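Local coordinates for putative fusidic acid resistance protein (Staphylococcus aureus, PDB 2YB5) that confers resistance to the antibiotic fusidic acid, probably by binding elongation factor G and promoting its clearance from the ribosome, at residues L18-I23 with L68-A73; R100-L105 with R130-Y135; E117-G122 with K196-L201; S168-K173 with D188-D193. All coordinates share one frame; numbering follows the deposited sequence.

Overall arrangement
Contact 1 belongs to the N-terminal helical part, which is related to elongation factor G-binding proteins, whereas contacts 2, 3 and 4 fall within the treble-clef zinc-finger region. Contact 1 stands apart: its centre is about 39 Å from that of contact 2, and its nearest atoms are about 8 Å from those of contact 3. The other three touch one another and all reach one antiparallel sheet. Val134 O of contact 2 lies 2.8 Å from Leu121 N of contact 3, and Lys131 NZ lies 2.7 Å from Tyr192 O of contact 4. Contacts 3 and 4, with centres about 14 Å apart, meet where Cys197 CB packs on Cys191 SG, and both cysteines bind the same zinc ion.

Contact 1 of 4, residues L18-I23 with L68-A73; sequences LVYQLI and LTKKKA
Val19 and Ile23, one turn apart on helix 9-27, pack against the first turn of helix 70-80 within the helical N-terminal domain of this elongation factor G-binding family. The apolar core of the contact is small and centres on Ala73. Its CB lies 3.9 Å from Val19 CG1, the branch of valine that stands anti to the backbone N (chi1 169°), and 4.4 Å from Ile23 CD1. Two branched side chains thus meet the single methyl of Ala73. Val19 also touches Ile45 of helix 35-50 and Phe59 of helix 59-63.

A second group of contacts involves the start of the helix, where Thr69 holds the N-cap position. Ile23 CD1 reaches over the backbone there, 4.1 Å from Thr69 C, and also meets the aliphatic part of Lys70.

The polar edge is looser. Lys70 bends at chi2 (-66°), which brings its chain back across Ile23 and carries the ammonium group toward Tyr20, NZ standing 4.3 Å from Tyr20 CD1 in an oblique approach to the ring. The tyrosine continues past this lysine to the same helix, where its OH is hydrogen-bonded to Glu74 OE2.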
loop_
_atom_site.group_PDB
_atom_site.type_symbol
_atom_site.label_atom_id
_atom_site.label_comp_id
_atom_site.label_asym_id
_atom_site.label_seq_id
_atom_site.Cartn_x
_atom_site.Cartn_y
_atom_site.Cartn_z
ATOM N N LEU A 18 13.093 0.950 1.253
ATOM C CA LEU A 18 14.350 1.319 1.916
ATOM C C LEU A 18 15.481 0.355 1.549
ATOM O O LEU A 18 16.619 0.781 1.336
ATOM C CB LEU A 18 14.176 1.393 3.429
ATOM C CG LEU A 18 13.256 2.508 3.943
ATOM C CD1 LEU A 18 12.763 2.175 5.343
ATOM C CD2 LEU A 18 13.942 3.864 3.913
ATOM N N VAL A 19 15.161 -0.933 1.453
ATOM C CA VAL A 19 16.144 -1.938 1.069
ATOM C C VAL A 19 16.677 -1.689 -0.349
ATOM O O VAL A 19 17.884 -1.772 -0.569
ATOM C CB VAL A 19 15.581 -3.369 1.206
ATOM C CG1 VAL A 19 16.498 -4.380 0.547
ATOM C CG2 VAL A 19 15.393 -3.715 2.685
ATOM N N TYR A 20 15.799 -1.357 -1.296
ATOM C CA TYR A 20 16.242 -1.012 -2.653
ATOM C C TYR A 20 17.068 0.268 -2.664
ATOM O O TYR A 20 17.968 0.406 -3.482
ATOM C CB TYR A 20 15.073 -0.836 -3.634
ATOM C CG TYR A 20 14.200 -2.056 -3.895
ATOM C CD1 TYR A 20 14.698 -3.360 -3.813
ATOM C CD2 TYR A 20 12.859 -1.892 -4.240
ATOM C CE1 TYR A 20 13.871 -4.467 -4.068
ATOM C CE2 TYR A 20 12.033 -2.983 -4.496
ATOM C CZ TYR A 20 12.538 -4.263 -4.408
ATOM O OH TYR A 20 11.686 -5.325 -4.659
ATOM N N GLN A 21 16.753 1.211 -1.777
ATOM C CA GLN A 21 17.542 2.431 -1.680
ATOM C C GLN A 21 18.965 2.096 -1.227
ATOM O O GLN A 21 19.910 2.673 -1.730
ATOM C CB GLN A 21 16.893 3.455 -0.744
ATOM C CG GLN A 21 17.476 4.887 -0.873
ATOM C CD GLN A 21 16.893 5.698 -2.040
ATOM O OE1 GLN A 21 16.180 5.171 -2.890
ATOM N NE2 GLN A 21 17.188 6.988 -2.066
ATOM N N LEU A 22 19.097 1.156 -0.290
ATOM C CA LEU A 22 20.396 0.651 0.141
ATOM C C LEU A 22 21.191 0.082 -1.028
ATOM O O LEU A 22 22.403 0.277 -1.111
ATOM C CB LEU A 22 20.244 -0.434 1.216
ATOM C CG LEU A 22 20.342 -0.013 2.680
ATOM C CD1 LEU A 22 20.210 -1.248 3.580
ATOM C CD2 LEU A 22 21.653 0.701 2.950
ATOM N N ILE A 23 20.502 -0.626 -1.919
ATOM C CA ILE A 23 21.130 -1.175 -3.116
ATOM C C ILE A 23 21.622 -0.075 -4.070
ATOM O O ILE A 23 22.658 -0.235 -4.715
ATOM C CB ILE A 23 20.185 -2.143 -3.844
ATOM C CG1 ILE A 23 20.020 -3.422 -3.014
ATOM C CG2 ILE A 23 20.722 -2.483 -5.228
ATOM C CD1 ILE A 23 18.938 -4.367 -3.529
ATOM N N LEU A 68 25.226 -7.211 -1.260
ATOM C CA LEU A 68 23.820 -7.580 -1.336
ATOM C C LEU A 68 23.304 -7.248 -2.732
ATOM O O LEU A 68 23.783 -6.311 -3.372
ATOM C CB LEU A 68 23.004 -6.834 -0.271
ATOM C CG LEU A 68 21.523 -7.207 -0.116
ATOM C CD1 LEU A 68 21.376 -8.662 0.280
ATOM C CD2 LEU A 68 20.851 -6.304 0.911
ATOM N N THR A 69 22.345 -8.036 -3.203
ATOM C CA THR A 69 21.720 -7.811 -4.502
ATOM C C THR A 69 20.230 -8.159 -4.414
ATOM O O THR A 69 19.751 -8.559 -3.350
ATOM C CB THR A 69 22.415 -8.641 -5.598
ATOM O OG1 THR A 69 21.872 -8.308 -6.882
ATOM C CG2 THR A 69 22.247 -10.130 -5.332
ATOM N N LYS A 70 19.509 -8.010 -5.524
ATOM C CA LYS A 70 18.054 -8.222 -5.540
ATOM C C LYS A 70 17.688 -9.580 -4.941
ATOM O O LYS A 70 16.996 -9.649 -3.925
ATOM C CB LYS A 70 17.479 -8.120 -6.965
ATOM C CG LYS A 70 17.828 -6.841 -7.736
ATOM C CD LYS A 70 17.226 -5.589 -7.121
ATOM C CE LYS A 70 17.643 -4.353 -7.908
ATOM N NZ LYS A 70 16.791 -3.171 -7.597
ATOM N N LYS A 71 18.182 -10.648 -5.563
ATOM C CA LYS A 71 17.830 -12.019 -5.180
ATOM C C LYS A 71 17.945 -12.266 -3.678
ATOM O O LYS A 71 16.987 -12.707 -3.041
ATOM C CB LYS A 71 18.713 -13.023 -5.925
ATOM N N LYS A 72 19.124 -11.984 -3.124
ATOM C CA LYS A 72 19.373 -12.159 -1.691
ATOM C C LYS A 72 18.428 -11.304 -0.839
ATOM O O LYS A 72 17.922 -11.760 0.191
ATOM C CB LYS A 72 20.826 -11.817 -1.359
ATOM N N ALA A 73 18.192 -10.071 -1.276
ATOM C CA ALA A 73 17.273 -9.165 -0.587
ATOM C C ALA A 73 15.853 -9.722 -0.568
ATOM O O ALA A 73 15.198 -9.731 0.475
ATOM C CB ALA A 73 17.286 -7.796 -1.252
#

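Contact 2 of 4, residues R100-L105 with R130-Y135; sequences RKVKKL and RKYIVY
Tyr132 points from its strand toward the loop 100-105, and its ring is met over one face by Leu105. From CB the ring starts beside the backbone N (chi1 -68°); at CD1, Leu105 CD1 is 4.0 Å away. The methyl closes in farther out, 3.4 Å from Tyr132 CE1 and 3.5 Å from Tyr132 CZ, a tight approach over the outer half of the ring. The strand 130-136 that carries it lies between 121-125 and 142-149 in the antiparallel sheet of the treble-clef zinc-finger region, and Trp123 and Tyr146 from those two neighbours also meet the ring. At the tip, Tyr132 OH touches Val102 CG1 at 3.5 Å and is gripped by two polar partners. Arg130 NH1 donates to it over 3.1 Å, at 154° and tilted 16° from the guanidinium plane, while the hydroxyl gives its own proton to a water 2.9 Å from OH. That water in turn donates to Lys104 O. Arg130 NH1, brought alongside by the bend at chi3, also packs 3.8 Å from Val102 CG2.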
loop_
_atom_site.group_PDB
_atom_site.type_symbol
_atom_site.label_atom_id
_atom_site.label_comp_id
_atom_site.label_asym_id
_atom_site.label_seq_id
_atom_site.Cartn_x
_atom_site.Cartn_y
_atom_site.Cartn_z
ATOM N N ARG A 100 -24.703 0.479 2.245
ATOM C CA ARG A 100 -26.139 0.265 2.527
ATOM C C ARG A 100 -27.083 0.793 1.439
ATOM O O ARG A 100 -28.118 0.186 1.169
ATOM C CB ARG A 100 -26.482 0.934 3.874
ATOM C CG ARG A 100 -27.954 0.934 4.288
ATOM C CD ARG A 100 -28.409 -0.415 4.799
ATOM N NE ARG A 100 -27.786 -0.731 6.089
ATOM C CZ ARG A 100 -28.251 -0.351 7.281
ATOM N NH1 ARG A 100 -29.371 0.367 7.389
ATOM N NH2 ARG A 100 -27.584 -0.696 8.379
ATOM N N LYS A 101 -26.735 1.924 0.833
ATOM C CA LYS A 101 -27.599 2.542 -0.179
ATOM C C LYS A 101 -27.503 1.887 -1.561
ATOM O O LYS A 101 -28.328 2.174 -2.435
ATOM C CB LYS A 101 -27.294 4.039 -0.306
ATOM C CG LYS A 101 -27.678 4.865 0.919
ATOM C CD LYS A 101 -27.353 6.328 0.682
ATOM C CE LYS A 101 -27.632 7.194 1.902
ATOM N NZ LYS A 101 -27.301 8.637 1.633
ATOM N N VAL A 102 -26.505 1.028 -1.761
ATOM C CA VAL A 102 -26.308 0.355 -3.040
ATOM C C VAL A 102 -27.145 -0.918 -3.056
ATOM O O VAL A 102 -26.898 -1.840 -2.282
ATOM C CB VAL A 102 -24.814 0.034 -3.277
ATOM C CG1 VAL A 102 -24.609 -0.754 -4.568
ATOM C CG2 VAL A 102 -24.004 1.323 -3.304
ATOM N N LYS A 103 -28.148 -0.957 -3.927
ATOM C CA LYS A 103 -29.056 -2.103 -4.004
ATOM C C LYS A 103 -28.389 -3.321 -4.653
ATOM O O LYS A 103 -28.647 -4.462 -4.261
ATOM C CB LYS A 103 -30.328 -1.725 -4.771
ATOM N N LYS A 104 -27.535 -3.071 -5.644
ATOM C CA LYS A 104 -26.886 -4.136 -6.409
ATOM C C LYS A 104 -25.379 -4.005 -6.233
ATOM O O LYS A 104 -24.739 -3.234 -6.954
ATOM C CB LYS A 104 -27.281 -4.016 -7.891
ATOM C CG LYS A 104 -28.736 -4.429 -8.168
ATOM C CD LYS A 104 -29.264 -3.950 -9.525
ATOM C CE LYS A 104 -30.710 -4.434 -9.734
ATOM N NZ LYS A 104 -31.318 -3.998 -11.027
ATOM N N LEU A 105 -24.822 -4.726 -5.257
ATOM C CA LEU A 105 -23.402 -4.572 -4.899
ATOM C C LEU A 105 -22.549 -5.712 -5.442
ATOM O O LEU A 105 -22.605 -6.833 -4.938
ATOM C CB LEU A 105 -23.217 -4.476 -3.373
ATOM C CG LEU A 105 -21.760 -4.314 -2.892
ATOM C CD1 LEU A 105 -21.193 -2.957 -3.286
ATOM C CD2 LEU A 105 -21.621 -4.534 -1.384
ATOM N N ARG A 130 -17.727 1.799 -11.952
ATOM C CA ARG A 130 -17.567 2.181 -10.564
ATOM C C ARG A 130 -16.311 1.534 -9.985
ATOM O O ARG A 130 -15.894 0.469 -10.439
ATOM C CB ARG A 130 -18.809 1.724 -9.799
ATOM C CG ARG A 130 -18.918 2.226 -8.370
ATOM C CD ARG A 130 -20.283 1.859 -7.784
ATOM N NE ARG A 130 -21.363 2.668 -8.346
ATOM C CZ ARG A 130 -22.637 2.610 -7.961
ATOM N NH1 ARG A 130 -23.024 1.784 -6.994
ATOM N NH2 ARG A 130 -23.530 3.395 -8.540
ATOM N N LYS A 131 -15.698 2.199 -9.009
ATOM C CA LYS A 131 -14.715 1.564 -8.134
ATOM C C LYS A 131 -15.200 1.719 -6.704
ATOM O O LYS A 131 -15.695 2.782 -6.319
ATOM C CB LYS A 131 -13.297 2.164 -8.280
ATOM C CG LYS A 131 -12.245 1.535 -7.341
ATOM C CD LYS A 131 -10.919 2.277 -7.309
ATOM C CE LYS A 131 -10.101 2.169 -8.600
ATOM N NZ LYS A 131 -9.679 0.762 -8.866
ATOM N N TYR A 132 -15.057 0.638 -5.944
ATOM C CA TYR A 132 -15.329 0.604 -4.522
ATOM C C TYR A 132 -13.998 0.511 -3.793
ATOM O O TYR A 132 -13.098 -0.203 -4.245
ATOM C CB TYR A 132 -16.138 -0.647 -4.184
ATOM C CG TYR A 132 -17.533 -0.652 -4.717
ATOM C CD1 TYR A 132 -18.565 -0.089 -3.988
ATOM C CD2 TYR A 132 -17.836 -1.243 -5.936
ATOM C CE1 TYR A 132 -19.844 -0.102 -4.448
ATOM C CE2 TYR A 132 -19.127 -1.261 -6.411
ATOM C CZ TYR A 132 -20.128 -0.683 -5.661
ATOM O OH TYR A 132 -21.426 -0.685 -6.100
ATOM N N ILE A 133 -13.878 1.216 -2.668
ATOM C CA ILE A 133 -12.665 1.198 -1.860
ATOM C C ILE A 133 -13.036 0.984 -0.399
ATOM O O ILE A 133 -13.813 1.741 0.137
ATOM C CB ILE A 133 -11.858 2.509 -2.020
ATOM C CG1 ILE A 133 -11.161 2.536 -3.387
ATOM C CG2 ILE A 133 -10.837 2.676 -0.884
ATOM C CD1 ILE A 133 -10.830 3.960 -3.912
ATOM N N VAL A 134 -12.494 -0.059 0.222
ATOM C CA VAL A 134 -12.737 -0.368 1.624
ATOM C C VAL A 134 -11.393 -0.395 2.361
ATOM O O VAL A 134 -10.385 -0.862 1.822
ATOM C CB VAL A 134 -13.495 -1.718 1.791
ATOM C CG1 VAL A 134 -13.568 -2.157 3.255
ATOM C CG2 VAL A 134 -14.916 -1.607 1.191
ATOM N N TYR A 135 -11.404 0.133 3.580
ATOM C CA TYR A 135 -10.223 0.260 4.424
ATOM C C TYR A 135 -10.623 0.372 5.899
ATOM O O TYR A 135 -11.808 0.536 6.236
ATOM C CB TYR A 135 -9.402 1.493 4.006
ATOM C CG TYR A 135 -10.180 2.792 4.117
ATOM C CD1 TYR A 135 -10.184 3.512 5.305
ATOM C CD2 TYR A 135 -10.932 3.284 3.050
ATOM C CE1 TYR A 135 -10.901 4.692 5.425
ATOM C CE2 TYR A 135 -11.668 4.445 3.167
ATOM C CZ TYR A 135 -11.639 5.148 4.361
ATOM O OH TYR A 135 -12.344 6.301 4.519
HETATM O O HOH W 1 -22.140 -2.928 -7.749
#

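Contact 3 of 4, residues E117-G122 with K196-L201; sequences EISYLG and KCNQNL. With ZN (zinc ion), chain C.
Asn198 reaches from helix 194-200 into the backbone turn of 118-120, and its amide carries the buried, tightly packed part of this contact. OD1 accepts two backbone N-H groups, from Ser119 N at 2.7 Å and Tyr120 N at 2.9 Å. Both come from the same face of the amide, the first 37° above the carbonyl plane and the second less tilted. ND2 makes a weak bond to Tyr120 O and is also hydrogen-bonded to Ser194 O in its own helix. A water bridges the same buried side, accepting from Ser119 OG and donating to Asn198 O and Leu201 O.

ND2 also sits 3.5 Å above the plane of the Tyr120 ring, over its centre, with ring and amide planes 50° apart. Tyr120 CG lies between its backbone N and carbonyl carbon (chi1 76°), which turns the ring toward the helix. Its edge meets Leu201 CD2, 3.8 Å from Tyr120 CD2. Cys197 SG lies near the ring plane at the edge, though its closeness to the hydroxyl is doubtful.

The outer side is looser: Glu117 OE2 and Gln199 NE2 stay 3.8 Å apart.

Cys197 SG binds zinc at 2.4 Å, beside Cys158, Cys161 and Cys191. Through the amide of Asn198, next to Cys197, the helix bearing this ligand is tied to the backbone of 119-120, and the donors and acceptors around OD1 and ND2 fix which way round the amide lies.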
loop_
_atom_site.group_PDB
_atom_site.type_symbol
_atom_site.label_atom_id
_atom_site.label_comp_id
_atom_site.label_asym_id
_atom_site.label_seq_id
_atom_site.Cartn_x
_atom_site.Cartn_y
_atom_site.Cartn_z
ATOM N N GLU A 117 -0.784 -8.100 0.840
ATOM C CA GLU A 117 -0.377 -7.188 -0.225
ATOM C C GLU A 117 -1.279 -5.985 -0.386
ATOM O O GLU A 117 -1.055 -5.163 -1.291
ATOM C CB GLU A 117 -0.328 -7.925 -1.561
ATOM C CG GLU A 117 0.596 -9.116 -1.592
ATOM C CD GLU A 117 0.808 -9.601 -3.008
ATOM O OE1 GLU A 117 -0.205 -9.764 -3.726
ATOM O OE2 GLU A 117 1.976 -9.801 -3.404
ATOM N N ILE A 118 -2.275 -5.842 0.478
ATOM C CA ILE A 118 -3.161 -4.687 0.389
ATOM C C ILE A 118 -3.319 -3.958 1.714
ATOM O O ILE A 118 -3.471 -4.574 2.772
ATOM C CB ILE A 118 -4.545 -5.039 -0.202
ATOM C CG1 ILE A 118 -5.165 -6.252 0.472
ATOM C CG2 ILE A 118 -4.456 -5.263 -1.713
ATOM C CD1 ILE A 118 -6.655 -6.387 0.137
ATOM N N SER A 119 -3.229 -2.636 1.628
ATOM C CA SER A 119 -3.555 -1.740 2.716
ATOM C C SER A 119 -5.004 -1.299 2.571
ATOM O O SER A 119 -5.650 -0.923 3.542
ATOM C CB SER A 119 -2.644 -0.522 2.683
ATOM O OG SER A 119 -1.310 -0.904 2.967
ATOM N N TYR A 120 -5.503 -1.309 1.346
ATOM C CA TYR A 120 -6.918 -1.074 1.121
ATOM C C TYR A 120 -7.449 -1.969 0.008
ATOM O O TYR A 120 -6.714 -2.347 -0.905
ATOM C CB TYR A 120 -7.168 0.402 0.804
ATOM C CG TYR A 120 -6.789 0.863 -0.571
ATOM C CD1 TYR A 120 -7.674 0.751 -1.633
ATOM C CD2 TYR A 120 -5.548 1.475 -0.805
ATOM C CE1 TYR A 120 -7.323 1.202 -2.910
ATOM C CE2 TYR A 120 -5.195 1.911 -2.051
ATOM C CZ TYR A 120 -6.090 1.791 -3.102
ATOM O OH TYR A 120 -5.736 2.250 -4.348
ATOM N N LEU A 121 -8.730 -2.279 0.079
ATOM C CA LEU A 121 -9.361 -3.149 -0.907
ATOM C C LEU A 121 -10.107 -2.323 -1.945
ATOM O O LEU A 121 -11.149 -1.714 -1.638
ATOM C CB LEU A 121 -10.322 -4.119 -0.219
ATOM C CG LEU A 121 -10.979 -5.141 -1.143
ATOM C CD1 LEU A 121 -9.918 -5.880 -1.973
ATOM C CD2 LEU A 121 -11.810 -6.099 -0.306
ATOM N N GLY A 122 -9.581 -2.316 -3.170
ATOM C CA GLY A 122 -10.166 -1.551 -4.248
ATOM C C GLY A 122 -10.531 -2.465 -5.390
ATOM O O GLY A 122 -9.677 -3.212 -5.880
ATOM N N LYS A 196 -2.190 -2.901 -8.041
ATOM C CA LYS A 196 -0.913 -2.272 -8.380
ATOM C C LYS A 196 -0.622 -1.087 -7.454
ATOM O O LYS A 196 0.495 -0.953 -6.945
ATOM C CB LYS A 196 -0.911 -1.809 -9.829
ATOM C CG LYS A 196 0.435 -1.261 -10.311
ATOM C CD LYS A 196 0.282 -0.360 -11.532
ATOM C CE LYS A 196 1.651 0.157 -11.994
ATOM N NZ LYS A 196 1.554 1.187 -13.066
ATOM N N CYS A 197 -1.623 -0.230 -7.256
ATOM C CA CYS A 197 -1.562 0.872 -6.271
ATOM C C CYS A 197 -1.058 0.416 -4.891
ATOM O O CYS A 197 -0.176 1.044 -4.301
ATOM C CB CYS A 197 -2.957 1.491 -6.080
ATOM S SG CYS A 197 -2.973 3.051 -5.175
ATOM N N ASN A 198 -1.636 -0.673 -4.397
ATOM C CA ASN A 198 -1.283 -1.208 -3.079
ATOM C C ASN A 198 0.147 -1.740 -2.974
ATOM O O ASN A 198 0.700 -1.791 -1.881
ATOM C CB ASN A 198 -2.281 -2.278 -2.649
ATOM C CG ASN A 198 -3.503 -1.685 -1.987
ATOM O OD1 ASN A 198 -3.475 -1.382 -0.795
ATOM N ND2 ASN A 198 -4.588 -1.510 -2.758
ATOM N N GLN A 199 0.738 -2.111 -4.115
ATOM C CA GLN A 199 2.170 -2.445 -4.189
ATOM C C GLN A 199 3.046 -1.200 -4.050
ATOM O O GLN A 199 4.188 -1.297 -3.610
ATOM C CB GLN A 199 2.516 -3.160 -5.510
ATOM C CG GLN A 199 1.852 -4.526 -5.705
ATOM C CD GLN A 199 2.349 -5.565 -4.726
ATOM O OE1 GLN A 199 2.190 -5.419 -3.514
ATOM N NE2 GLN A 199 2.962 -6.633 -5.243
ATOM N N ASN A 200 2.511 -0.043 -4.430
ATOM C CA ASN A 200 3.236 1.225 -4.345
ATOM C C ASN A 200 2.985 1.998 -3.048
ATOM O O ASN A 200 3.764 2.881 -2.691
ATOM C CB ASN A 200 2.828 2.155 -5.502
ATOM C CG ASN A 200 2.892 1.480 -6.876
ATOM O OD1 ASN A 200 3.643 0.510 -7.082
ATOM N ND2 ASN A 200 2.087 2.001 -7.828
ATOM N N LEU A 201 1.876 1.717 -2.375
ATOM C CA LEU A 201 1.428 2.579 -1.282
ATOM C C LEU A 201 2.244 2.352 -0.006
ATOM O O LEU A 201 2.124 1.308 0.636
ATOM C CB LEU A 201 -0.066 2.358 -1.001
ATOM C CG LEU A 201 -0.679 3.150 0.157
ATOM C CD1 LEU A 201 -0.508 4.662 -0.038
ATOM C CD2 LEU A 201 -2.169 2.782 0.330
HETATM ZN ZN ZN C . -1.886 4.392 -6.883
HETATM O O HOH W 2 0.292 -0.733 0.748
#

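Contact 4 of 4, residues S168-K173 with D188-D193; sequences SLFLNK and DYICYD. With ZN (zinc ion), chain C.
The antiparallel pair formed by strands 167-172 and 186-191 leads directly to the zinc site of the treble-clef finger, with Cys191 at the end of the second strand. Ser168 and Ile190 form one hydrogen-bonded pair: Ser168 N donates to Ile190 O at 2.9 Å, and Ile190 N returns a bond of 3.0 Å to Ser168 O. The Phe170-Asp188 pair is less even, with Phe170 N to Asp188 O at 2.9 Å and the reverse bond, Asp188 N to Phe170 O, at 3.2 Å and only 136°.

Between them, Leu169 and Tyr189 are a non-hydrogen-bonded pair whose side chains share a face. Leu169 CB lies over the tyrosine ring in a CH-pi contact, 4.0 Å from its centroid and offset toward the rim. On the other face Ile190 places CG1 between its backbone N and carbonyl carbon (chi1 62°), which brings CD1 to 3.5 Å from Phe170 CB. Asp188 OD1 also accepts from Tyr189 N of its own strand.

Just beyond the pairing, Cys191 SG binds zinc at 2.1 Å. Strand 167-172 continues the sheet toward 142-149, while 186-191 is its outermost strand within the chain. Helix 204-214 covers the face bearing Phe170 and Ile190, where Phe210 touches both, and Asp193 caps helix 194-200 through a bond from Phe195 N to its OD1.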
loop_
_atom_site.group_PDB
_atom_site.type_symbol
_atom_site.label_atom_id
_atom_site.label_comp_id
_atom_site.label_asym_id
_atom_site.label_seq_id
_atom_site.Cartn_x
_atom_site.Cartn_y
_atom_site.Cartn_z
ATOM N N SER A 168 -7.049 6.788 -13.824
ATOM C CA SER A 168 -8.307 7.340 -14.316
ATOM C C SER A 168 -8.895 8.224 -13.245
ATOM O O SER A 168 -8.544 8.116 -12.059
ATOM C CB SER A 168 -9.312 6.248 -14.641
ATOM O OG SER A 168 -8.794 5.343 -15.590
ATOM N N LEU A 169 -9.814 9.081 -13.666
ATOM C CA LEU A 169 -10.417 10.040 -12.767
ATOM C C LEU A 169 -11.475 9.334 -11.938
ATOM O O LEU A 169 -12.442 8.793 -12.480
ATOM C CB LEU A 169 -11.037 11.202 -13.551
ATOM C CG LEU A 169 -11.690 12.307 -12.723
ATOM C CD1 LEU A 169 -10.697 12.916 -11.729
ATOM C CD2 LEU A 169 -12.272 13.386 -13.658
ATOM N N PHE A 170 -11.274 9.344 -10.624
ATOM C CA PHE A 170 -12.233 8.785 -9.680
ATOM C C PHE A 170 -13.077 9.929 -9.132
ATOM O O PHE A 170 -12.558 10.801 -8.439
ATOM C CB PHE A 170 -11.493 8.075 -8.540
ATOM C CG PHE A 170 -12.397 7.534 -7.466
ATOM C CD1 PHE A 170 -12.843 8.346 -6.426
ATOM C CD2 PHE A 170 -12.779 6.192 -7.467
ATOM C CE1 PHE A 170 -13.670 7.822 -5.407
ATOM C CE2 PHE A 170 -13.603 5.674 -6.463
ATOM C CZ PHE A 170 -14.052 6.486 -5.445
ATOM N N LEU A 171 -14.374 9.912 -9.434
ATOM C CA LEU A 171 -15.293 10.941 -8.976
ATOM C C LEU A 171 -16.215 10.411 -7.889
ATOM O O LEU A 171 -16.955 9.453 -8.099
ATOM C CB LEU A 171 -16.125 11.474 -10.148
ATOM C CG LEU A 171 -15.339 12.333 -11.149
ATOM C CD1 LEU A 171 -16.267 12.912 -12.204
ATOM C CD2 LEU A 171 -14.600 13.423 -10.436
ATOM N N ASN A 172 -16.143 11.042 -6.725
ATOM C CA ASN A 172 -17.046 10.759 -5.629
ATOM C C ASN A 172 -18.258 11.671 -5.795
ATOM O O ASN A 172 -18.147 12.733 -6.401
ATOM C CB ASN A 172 -16.345 11.008 -4.287
ATOM C CG ASN A 172 -17.179 10.572 -3.101
ATOM O OD1 ASN A 172 -17.884 9.563 -3.151
ATOM N ND2 ASN A 172 -17.106 11.336 -2.022
ATOM N N LYS A 173 -19.406 11.257 -5.271
ATOM C CA LYS A 173 -20.635 12.054 -5.386
ATOM C C LYS A 173 -20.552 13.325 -4.535
ATOM O O LYS A 173 -20.709 14.428 -5.059
ATOM C CB LYS A 173 -21.865 11.221 -4.989
ATOM N N ASP A 188 -10.113 12.746 -7.987
ATOM C CA ASP A 188 -8.808 12.917 -8.578
ATOM C C ASP A 188 -8.398 11.675 -9.345
ATOM O O ASP A 188 -9.091 10.657 -9.316
ATOM C CB ASP A 188 -7.762 13.262 -7.510
ATOM C CG ASP A 188 -6.734 14.273 -8.006
ATOM O OD1 ASP A 188 -6.491 14.345 -9.229
ATOM O OD2 ASP A 188 -6.149 14.987 -7.166
ATOM N N TYR A 189 -7.277 11.778 -10.044
ATOM C CA TYR A 189 -6.726 10.656 -10.786
ATOM C C TYR A 189 -6.016 9.673 -9.849
ATOM O O TYR A 189 -5.159 10.062 -9.066
ATOM C CB TYR A 189 -5.782 11.147 -11.898
ATOM C CG TYR A 189 -6.551 11.741 -13.081
ATOM C CD1 TYR A 189 -6.966 13.073 -13.076
ATOM C CD2 TYR A 189 -6.886 10.961 -14.187
ATOM C CE1 TYR A 189 -7.678 13.615 -14.141
ATOM C CE2 TYR A 189 -7.600 11.500 -15.264
ATOM C CZ TYR A 189 -7.992 12.823 -15.229
ATOM O OH TYR A 189 -8.695 13.352 -16.287
ATOM N N ILE A 190 -6.397 8.401 -9.957
ATOM C CA ILE A 190 -5.805 7.326 -9.181
ATOM C C ILE A 190 -5.549 6.096 -10.058
ATOM O O ILE A 190 -6.062 5.999 -11.178
ATOM C CB ILE A 190 -6.706 6.909 -7.995
ATOM C CG1 ILE A 190 -8.061 6.374 -8.497
ATOM C CG2 ILE A 190 -6.886 8.069 -7.017
ATOM C CD1 ILE A 190 -9.003 5.885 -7.380
ATOM N N CYS A 191 -4.778 5.155 -9.519
ATOM C CA CYS A 191 -4.472 3.909 -10.210
ATOM C C CYS A 191 -5.783 3.220 -10.578
ATOM O O CYS A 191 -6.645 3.022 -9.731
ATOM C CB CYS A 191 -3.635 2.989 -9.323
ATOM S SG CYS A 191 -1.930 3.569 -8.843
ATOM N N TYR A 192 -5.948 2.880 -11.852
ATOM C CA TYR A 192 -7.102 2.111 -12.271
ATOM C C TYR A 192 -7.154 0.770 -11.529
ATOM O O TYR A 192 -8.216 0.328 -11.086
ATOM C CB TYR A 192 -7.056 1.838 -13.770
ATOM C CG TYR A 192 -8.357 1.265 -14.263
ATOM C CD1 TYR A 192 -9.476 2.077 -14.383
ATOM C CD2 TYR A 192 -8.484 -0.090 -14.568
ATOM C CE1 TYR A 192 -10.690 1.566 -14.811
ATOM C CE2 TYR A 192 -9.692 -0.608 -15.004
ATOM C CZ TYR A 192 -10.794 0.230 -15.115
ATOM O OH TYR A 192 -12.006 -0.240 -15.555
ATOM N N ASP A 193 -5.988 0.143 -11.418
ATOM C CA ASP A 193 -5.818 -1.135 -10.745
ATOM C C ASP A 193 -5.314 -0.899 -9.312
ATOM O O ASP A 193 -4.145 -0.600 -9.099
ATOM C CB ASP A 193 -4.818 -1.983 -11.544
ATOM C CG ASP A 193 -4.505 -3.297 -10.888
ATOM O OD1 ASP A 193 -5.130 -3.648 -9.871
ATOM O OD2 ASP A 193 -3.612 -3.992 -11.398
HETATM ZN ZN ZN C . -1.886 4.392 -6.883
#